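Local coordinates for DUF6836 domain-containing protein (Clostridium leptum, PDB 4PW1) that is of unknown function and folds as a nine-stranded antiparallel beta sheet surrounded by alpha helices, at residues I46-A51 with E66-I71; G59-D64 with L88-G93. One frame throughout, in Å; residues are numbered along the deposited sequence.

Contact 1: residues I46-A51 with E66-I71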
ATOM      1  N   ILE B  46      28.854  -1.340   4.727  1.00 22.42           N
ATOM      2  CA  ILE B  46      27.500  -0.912   4.426  1.00 20.85           C
ATOM      3  C   ILE B  46      27.417   0.600   4.521  1.00 20.89           C
ATOM      4  O   ILE B  46      26.834   1.255   3.641  1.00 20.44           O
ATOM      5  CB  ILE B  46      26.471  -1.649   5.294  1.00 23.31           C
ATOM      6  CG1 ILE B  46      26.431  -3.096   4.771  1.00 28.63           C
ATOM      7  CG2 ILE B  46      25.121  -0.987   5.146  1.00 22.28           C
ATOM      8  CD1 ILE B  46      25.611  -4.058   5.565  1.00 38.38           C
ATOM      9  N   VAL B  47      28.067   1.159   5.532  1.00 20.75           N
ATOM     10  CA  VAL B  47      28.100   2.599   5.680  1.00 19.89           C
ATOM     11  C   VAL B  47      28.753   3.293   4.478  1.00 22.68           C
ATOM     12  O   VAL B  47      28.210   4.231   3.945  1.00 20.66           O
ATOM     13  CB  VAL B  47      28.722   3.011   7.006  1.00 21.30           C
ATOM     14  CG1 VAL B  47      28.847   4.537   7.091  1.00 23.04           C
ATOM     15  CG2 VAL B  47      27.869   2.487   8.160  1.00 20.73           C
ATOM     16  N   SER B  48      29.902   2.785   4.028  1.00 21.64           N
ATOM     17  CA  SER B  48      30.575   3.340   2.891  1.00 22.24           C
ATOM     18  C   SER B  48      29.695   3.290   1.659  1.00 23.27           C
ATOM     19  O   SER B  48      29.567   4.280   0.931  1.00 26.05           O
ATOM     20  CB  SER B  48      31.877   2.537   2.655  1.00 25.81           C
ATOM     21  OG  SER B  48      32.420   3.007   1.479  1.00 31.85           O
ATOM     22  N   PHE B  49      29.073   2.138   1.411  1.00 21.26           N
ATOM     23  CA  PHE B  49      28.188   2.019   0.301  1.00 20.37           C
ATOM     24  C   PHE B  49      27.004   3.023   0.380  1.00 20.16           C
ATOM     25  O   PHE B  49      26.604   3.630  -0.632  1.00 18.64           O
ATOM     26  CB  PHE B  49      27.664   0.583   0.196  1.00 23.57           C
ATOM     27  CG  PHE B  49      26.636   0.409  -0.891  1.00 22.52           C
ATOM     28  CD1 PHE B  49      27.017   0.207  -2.193  1.00 21.61           C
ATOM     29  CD2 PHE B  49      25.283   0.462  -0.594  1.00 21.39           C
ATOM     30  CE1 PHE B  49      26.075   0.077  -3.206  1.00 21.71           C
ATOM     31  CE2 PHE B  49      24.333   0.336  -1.604  1.00 21.69           C
ATOM     32  CZ  PHE B  49      24.722   0.151  -2.919  1.00 19.93           C
ATOM     33  N   ALA B  50      26.425   3.180   1.560  1.00 19.96           N
ATOM     34  CA  ALA B  50      25.303   4.107   1.735  1.00 21.11           C
ATOM     35  C   ALA B  50      25.720   5.597   1.505  1.00 21.96           C
ATOM     36  O   ALA B  50      24.987   6.364   0.879  1.00 22.47           O
ATOM     37  CB  ALA B  50      24.710   3.941   3.120  1.00 19.71           C
ATOM     38  N   ALA B  51      26.850   6.005   2.068  1.00 19.84           N
ATOM     39  CA  ALA B  51      27.409   7.345   1.802  1.00 22.17           C
ATOM     40  C   ALA B  51      27.560   7.637   0.309  1.00 21.12           C
ATOM     41  O   ALA B  51      27.149   8.704  -0.184  1.00 21.86           O
ATOM     42  CB  ALA B  51      28.752   7.518   2.478  1.00 22.17           C
ATOM     43  N   GLU B  66      30.909  14.018   7.108  1.00 27.82           N
ATOM     44  CA  GLU B  66      29.552  14.493   7.505  1.00 27.39           C
ATOM     45  C   GLU B  66      28.505  13.361   7.560  1.00 26.53           C
ATOM     46  O   GLU B  66      27.651  13.335   8.428  1.00 30.35           O
ATOM     47  CB  GLU B  66      29.065  15.573   6.536  1.00 28.38           C
ATOM     48  CG  GLU B  66      30.031  16.733   6.325  1.00 35.23           C
ATOM     49  CD  GLU B  66      29.684  17.721   5.188  1.00 41.26           C
ATOM     50  OE1 GLU B  66      29.588  17.384   3.991  1.00 38.50           O
ATOM     51  OE2 GLU B  66      29.547  18.905   5.505  1.00 54.50           O
ATOM     52  N   LEU B  67      28.559  12.408   6.638  1.00 25.82           N
ATOM     53  CA  LEU B  67      27.523  11.353   6.596  1.00 24.54           C
ATOM     54  C   LEU B  67      27.736  10.210   7.595  1.00 28.96           C
ATOM     55  O   LEU B  67      26.770   9.684   8.122  1.00 23.48           O
ATOM     56  CB  LEU B  67      27.429  10.750   5.198  1.00 24.53           C
ATOM     57  CG  LEU B  67      26.964  11.763   4.145  1.00 25.68           C
ATOM     58  CD1 LEU B  67      26.975  11.093   2.787  1.00 23.12           C
ATOM     59  CD2 LEU B  67      25.568  12.313   4.511  1.00 25.86           C
ATOM     60  N   TYR B  68      28.991   9.789   7.809  1.00 26.92           N
ATOM     61  CA  TYR B  68      29.262   8.576   8.622  1.00 25.06           C
ATOM     62  C   TYR B  68      28.591   8.606   9.985  1.00 26.34           C
ATOM     63  O   TYR B  68      27.903   7.674  10.333  1.00 28.80           O
ATOM     64  CB  TYR B  68      30.779   8.334   8.770  1.00 25.63           C
ATOM     65  CG  TYR B  68      31.335   7.377   7.738  1.00 23.63           C
ATOM     66  CD1 TYR B  68      31.103   7.571   6.377  1.00 22.73           C
ATOM     67  CD2 TYR B  68      32.097   6.297   8.128  1.00 24.39           C
ATOM     68  CE1 TYR B  68      31.595   6.716   5.424  1.00 24.94           C
ATOM     69  CE2 TYR B  68      32.631   5.436   7.189  1.00 26.85           C
ATOM     70  CZ  TYR B  68      32.395   5.648   5.849  1.00 26.69           C
ATOM     71  OH  TYR B  68      32.883   4.779   4.942  1.00 27.88           O
ATOM     72  N   PRO B  69      28.689   9.727  10.710  1.00 28.61           N
ATOM     73  CA  PRO B  69      28.005   9.761  11.984  1.00 27.62           C
ATOM     74  C   PRO B  69      26.486   9.650  11.917  1.00 27.03           C
ATOM     75  O   PRO B  69      25.873   9.341  12.919  1.00 27.98           O
ATOM     76  CB  PRO B  69      28.379  11.135  12.563  1.00 31.06           C
ATOM     77  CG  PRO B  69      29.633  11.545  11.839  1.00 31.51           C
ATOM     78  CD  PRO B  69      29.488  10.953  10.469  1.00 32.79           C
ATOM     79  N   LEU B  70      25.884   9.890  10.758  1.00 23.36           N
ATOM     80  CA  LEU B  70      24.425   9.893  10.649  1.00 25.89           C
ATOM     81  C   LEU B  70      23.872   8.598  10.051  1.00 24.91           C
ATOM     82  O   LEU B  70      22.686   8.314  10.146  1.00 25.18           O
ATOM     83  CB  LEU B  70      23.970  11.060   9.777  1.00 27.18           C
ATOM     84  CG  LEU B  70      24.433  12.450  10.229  1.00 30.43           C
ATOM     85  CD1 LEU B  70      23.948  13.492   9.250  1.00 30.75           C
ATOM     86  CD2 LEU B  70      23.896  12.750  11.617  1.00 31.98           C
ATOM     87  N   ILE B  71      24.717   7.820   9.391  1.00 25.93           N
ATOM     88  CA  ILE B  71      24.250   6.577   8.782  1.00 23.51           C
ATOM     89  C   ILE B  71      24.176   5.446   9.825  1.00 24.28           C
ATOM     90  O   ILE B  71      25.129   4.727  10.030  1.00 24.31           O
ATOM     91  CB  ILE B  71      25.168   6.180   7.627  1.00 21.08           C
ATOM     92  CG1 ILE B  71      25.094   7.280   6.556  1.00 22.86           C
ATOM     93  CG2 ILE B  71      24.754   4.852   7.023  1.00 23.14           C
ATOM     94  CD1 ILE B  71      26.152   7.138   5.460  1.00 22.93           C
TER
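V47 points its CG1 methyl straight down onto the aromatic ring of Y68, 3.6 Å from CG1 to the ring centroid and only 2° off the ring normal. This is a CH-pi contact over one face, and the six ring carbons lie almost equally far from the methyl. V47 carries CG1 anti to its backbone N (chi1 176°), which swings that branch over the tyrosine, while the CG2 branch turns to I71 and meets I71 CG2 at 4.1 Å. A beta-branched valine suits the place because its two methyls serve two neighbours at once. The ring of Y68 runs on past V47 until its OH lies over S48, with Y68 OH 3.4 Å from S48 CB; the hydroxyl itself is hydrogen-bonded to E44, at the start of the same helix. Tyrosine thus lays an apolar face on the helix and still finds a polar partner for its end.

The contact joins helix 44-58 to the short helix 64-67 and the residues running on to I71, on the helical layer that flanks the antiparallel sheet. A50 also touches F73 of a loop and M100 of strand 95-103, while I71 touches M86 of strand 80-89.

I71 lays both branches against helix 44-58: I71 CG2 is 4.0 Å from A50 CB, and I71 CD1 is 3.6 Å from A51 N, beside the backbone of the helical turn whose A51 N is bonded to V47 O. Small residues at A50 and A51 allow this close approach. One turn along the helix from V47, I71 CD1 and L67 CD1 both touch the methyl of A51, each 4.0 Å from A51 CB.

Contact 2: residues G59-D64 with L88-G93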
ATOM      1  N   GLY B  59      22.405  12.708  -5.075  1.00 33.45           N
ATOM      2  CA  GLY B  59      23.040  13.816  -5.733  1.00 31.63           C
ATOM      3  C   GLY B  59      23.589  14.846  -4.776  1.00 31.48           C
ATOM      4  O   GLY B  59      24.089  15.853  -5.240  1.00 36.53           O
ATOM      5  N   GLY B  60      23.571  14.646  -3.459  1.00 29.63           N
ATOM      6  CA  GLY B  60      24.095  15.748  -2.625  1.00 35.86           C
ATOM      7  C   GLY B  60      25.620  15.780  -2.575  1.00 33.19           C
ATOM      8  O   GLY B  60      26.282  14.912  -3.149  1.00 35.17           O
ATOM      9  N   SER B  61      26.184  16.760  -1.895  1.00 32.26           N
ATOM     10  CA  SER B  61      27.639  16.889  -1.839  1.00 40.39           C
ATOM     11  C   SER B  61      28.259  16.492  -0.501  1.00 38.25           C
ATOM     12  O   SER B  61      29.473  16.647  -0.322  1.00 37.94           O
ATOM     13  CB  SER B  61      28.002  18.345  -2.092  1.00 44.01           C
ATOM     14  OG  SER B  61      27.335  19.135  -1.122  1.00 57.10           O
ATOM     15  N   TRP B  62      27.473  16.005   0.456  1.00 29.73           N
ATOM     16  CA  TRP B  62      28.041  15.743   1.788  1.00 27.02           C
ATOM     17  C   TRP B  62      29.221  14.777   1.686  1.00 27.54           C
ATOM     18  O   TRP B  62      29.183  13.793   0.929  1.00 25.89           O
ATOM     19  CB  TRP B  62      27.021  15.124   2.751  1.00 27.47           C
ATOM     20  CG  TRP B  62      25.761  15.901   2.886  1.00 27.67           C
ATOM     21  CD1 TRP B  62      25.498  16.914   3.750  1.00 27.81           C
ATOM     22  CD2 TRP B  62      24.587  15.729   2.080  1.00 23.78           C
ATOM     23  NE1 TRP B  62      24.199  17.352   3.565  1.00 29.05           N
ATOM     24  CE2 TRP B  62      23.630  16.639   2.542  1.00 25.27           C
ATOM     25  CE3 TRP B  62      24.255  14.870   1.016  1.00 23.89           C
ATOM     26  CZ2 TRP B  62      22.362  16.752   1.956  1.00 23.48           C
ATOM     27  CZ3 TRP B  62      22.996  14.957   0.456  1.00 26.12           C
ATOM     28  CH2 TRP B  62      22.067  15.909   0.918  1.00 24.99           C
ATOM     29  N   THR B  63      30.230  15.023   2.500  1.00 27.67           N
ATOM     30  CA  THR B  63      31.391  14.139   2.575  1.00 28.82           C
ATOM     31  C   THR B  63      31.132  12.968   3.527  1.00 27.67           C
ATOM     32  O   THR B  63      30.138  12.945   4.292  1.00 25.46           O
ATOM     33  CB  THR B  63      32.592  14.894   3.131  1.00 28.65           C
ATOM     34  OG1 THR B  63      32.288  15.291   4.477  1.00 28.94           O
ATOM     35  CG2 THR B  63      32.910  16.133   2.262  1.00 30.15           C
ATOM     36  N   ASP B  64      32.056  12.022   3.512  1.00 25.87           N
ATOM     37  CA  ASP B  64      31.983  10.875   4.408  1.00 26.74           C
ATOM     38  C   ASP B  64      32.048  11.301   5.868  1.00 26.08           C
ATOM     39  O   ASP B  64      31.348  10.770   6.718  1.00 23.26           O
ATOM     40  CB  ASP B  64      33.104   9.867   4.078  1.00 27.66           C
ATOM     41  CG  ASP B  64      32.807   9.066   2.810  1.00 29.15           C
ATOM     42  OD1 ASP B  64      31.693   9.134   2.270  1.00 27.18           O
ATOM     43  OD2 ASP B  64      33.662   8.343   2.341  1.00 28.45           O
ATOM     44  N   LEU B  88      18.859  14.826   6.325  1.00 21.75           N
ATOM     45  CA  LEU B  88      20.027  15.590   5.858  1.00 22.65           C
ATOM     46  C   LEU B  88      19.585  16.986   5.420  1.00 22.47           C
ATOM     47  O   LEU B  88      18.485  17.147   4.880  1.00 20.42           O
ATOM     48  CB  LEU B  88      20.663  14.907   4.630  1.00 22.28           C
ATOM     49  CG  LEU B  88      21.207  13.506   4.825  1.00 25.45           C
ATOM     50  CD1 LEU B  88      21.746  13.008   3.495  1.00 24.12           C
ATOM     51  CD2 LEU B  88      22.332  13.475   5.858  1.00 26.22           C
ATOM     52  N   THR B  89      20.469  17.963   5.571  1.00 23.93           N
ATOM     53  CA  THR B  89      20.250  19.300   5.078  1.00 23.06           C
ATOM     54  C   THR B  89      21.351  19.649   4.075  1.00 24.39           C
ATOM     55  O   THR B  89      22.496  19.597   4.403  1.00 24.63           O
ATOM     56  CB  THR B  89      20.214  20.305   6.239  1.00 24.80           C
ATOM     57  OG1 THR B  89      19.121  19.977   7.090  1.00 23.67           O
ATOM     58  CG2 THR B  89      19.980  21.719   5.736  1.00 25.12           C
ATOM     59  N   GLU B  90      20.979  19.946   2.841  1.00 27.60           N
ATOM     60  CA  GLU B  90      21.931  20.410   1.806  1.00 32.52           C
ATOM     61  C   GLU B  90      22.559  21.746   2.210  1.00 35.19           C
ATOM     62  O   GLU B  90      22.022  22.456   3.066  1.00 29.46           O
ATOM     63  CB  GLU B  90      21.227  20.645   0.448  1.00 39.93           C
ATOM     64  CG  GLU B  90      21.358  19.562  -0.616  1.00 42.61           C
ATOM     65  CD  GLU B  90      22.754  19.409  -1.167  1.00 47.76           C
ATOM     66  OE1 GLU B  90      23.635  20.214  -0.847  1.00 45.31           O
ATOM     67  OE2 GLU B  90      22.970  18.453  -1.934  1.00 59.02           O
ATOM     68  N   LYS B  91      23.672  22.119   1.559  1.00 35.15           N
ATOM     69  CA  LYS B  91      24.373  23.342   1.904  1.00 34.55           C
ATOM     70  C   LYS B  91      23.458  24.570   1.684  1.00 35.41           C
ATOM     71  O   LYS B  91      23.614  25.567   2.357  1.00 36.45           O
ATOM     72  CB  LYS B  91      25.727  23.465   1.151  1.00 37.77           C
ATOM     73  N   ASP B  92      22.500  24.478   0.766  1.00 33.26           N
ATOM     74  CA  ASP B  92      21.564  25.554   0.491  1.00 35.50           C
ATOM     75  C   ASP B  92      20.211  25.422   1.240  1.00 34.36           C
ATOM     76  O   ASP B  92      19.246  26.086   0.882  1.00 33.12           O
ATOM     77  CB  ASP B  92      21.325  25.619  -1.011  1.00 40.10           C
ATOM     78  CG  ASP B  92      20.540  24.453  -1.531  1.00 48.29           C
ATOM     79  OD1 ASP B  92      20.229  23.486  -0.783  1.00 41.70           O
ATOM     80  OD2 ASP B  92      20.227  24.521  -2.726  1.00 64.68           O
ATOM     81  N   GLY B  93      20.156  24.560   2.261  1.00 28.88           N
ATOM     82  CA  GLY B  93      19.018  24.508   3.189  1.00 28.77           C
ATOM     83  C   GLY B  93      17.888  23.572   2.855  1.00 29.00           C
ATOM     84  O   GLY B  93      16.997  23.386   3.665  1.00 28.06           O
TER
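The loop between helices 44-58 and 64-67 and the residue just after strand 80-89 come nearest at G60 and E90, whose CA atoms are 6.8 Å apart. The hairpin end of strands 80-89 and 95-103 in the antiparallel sheet, where L88 pairs with Y96 and E90 to G93 form a type I beta turn, is covered by the indole of W62. That ring lies between two side chains. L88 places CD1 over the six-membered ring, 3.8 Å from its centroid and hence off-centre on the indole, a CH-pi contact; L88 CB meets W62 CZ2 at 3.7 Å. E90 lies across the opposite face: its CG is 3.9 Å from W62 CZ2, and the bend at chi2 (-68°) brings the carboxylate over the ring, E90 OE2 3.9 Å from W62 CH2 and the two planes 36° apart.

Tryptophan suits this place because it offers two broad apolar faces and one polar edge. At that edge W62 NE1 donates to T89 O over 2.9 Å, the acceptor close to the ring plane but the donor well above the carbonyl plane, which fixes the rotation of the indole. V54, L67 and Y112 also touch the W62 side chain. On the loop side, E90 OE2 faces G60 CA, where no side chain can collide with indole or carboxylate. E90 OE1 accepts K91 N of its own turn at 3.1 Å on the anti side.

From the N terminus, helix 44-58 supplies the first half of contact 1, and the loop at its end the first half of contact 2. The short helix 64-67 and the residues running on to I71 then fold back on the earlier helix, so contact 1 closes an excursion of 14 intervening residues. The chain next returns to the sheet through strands 74-76 and 80-89, and the end of the latter closes contact 2 on the inter-helix loop. The two closures therefore cross instead of nesting. L67 touches both: CD1 faces helix 44-58, while L67 CD2 lies 3.6 Å from W62 CB and 3.7 Å from L88 CD2; A51 with D64 and L70 with L88 add further links.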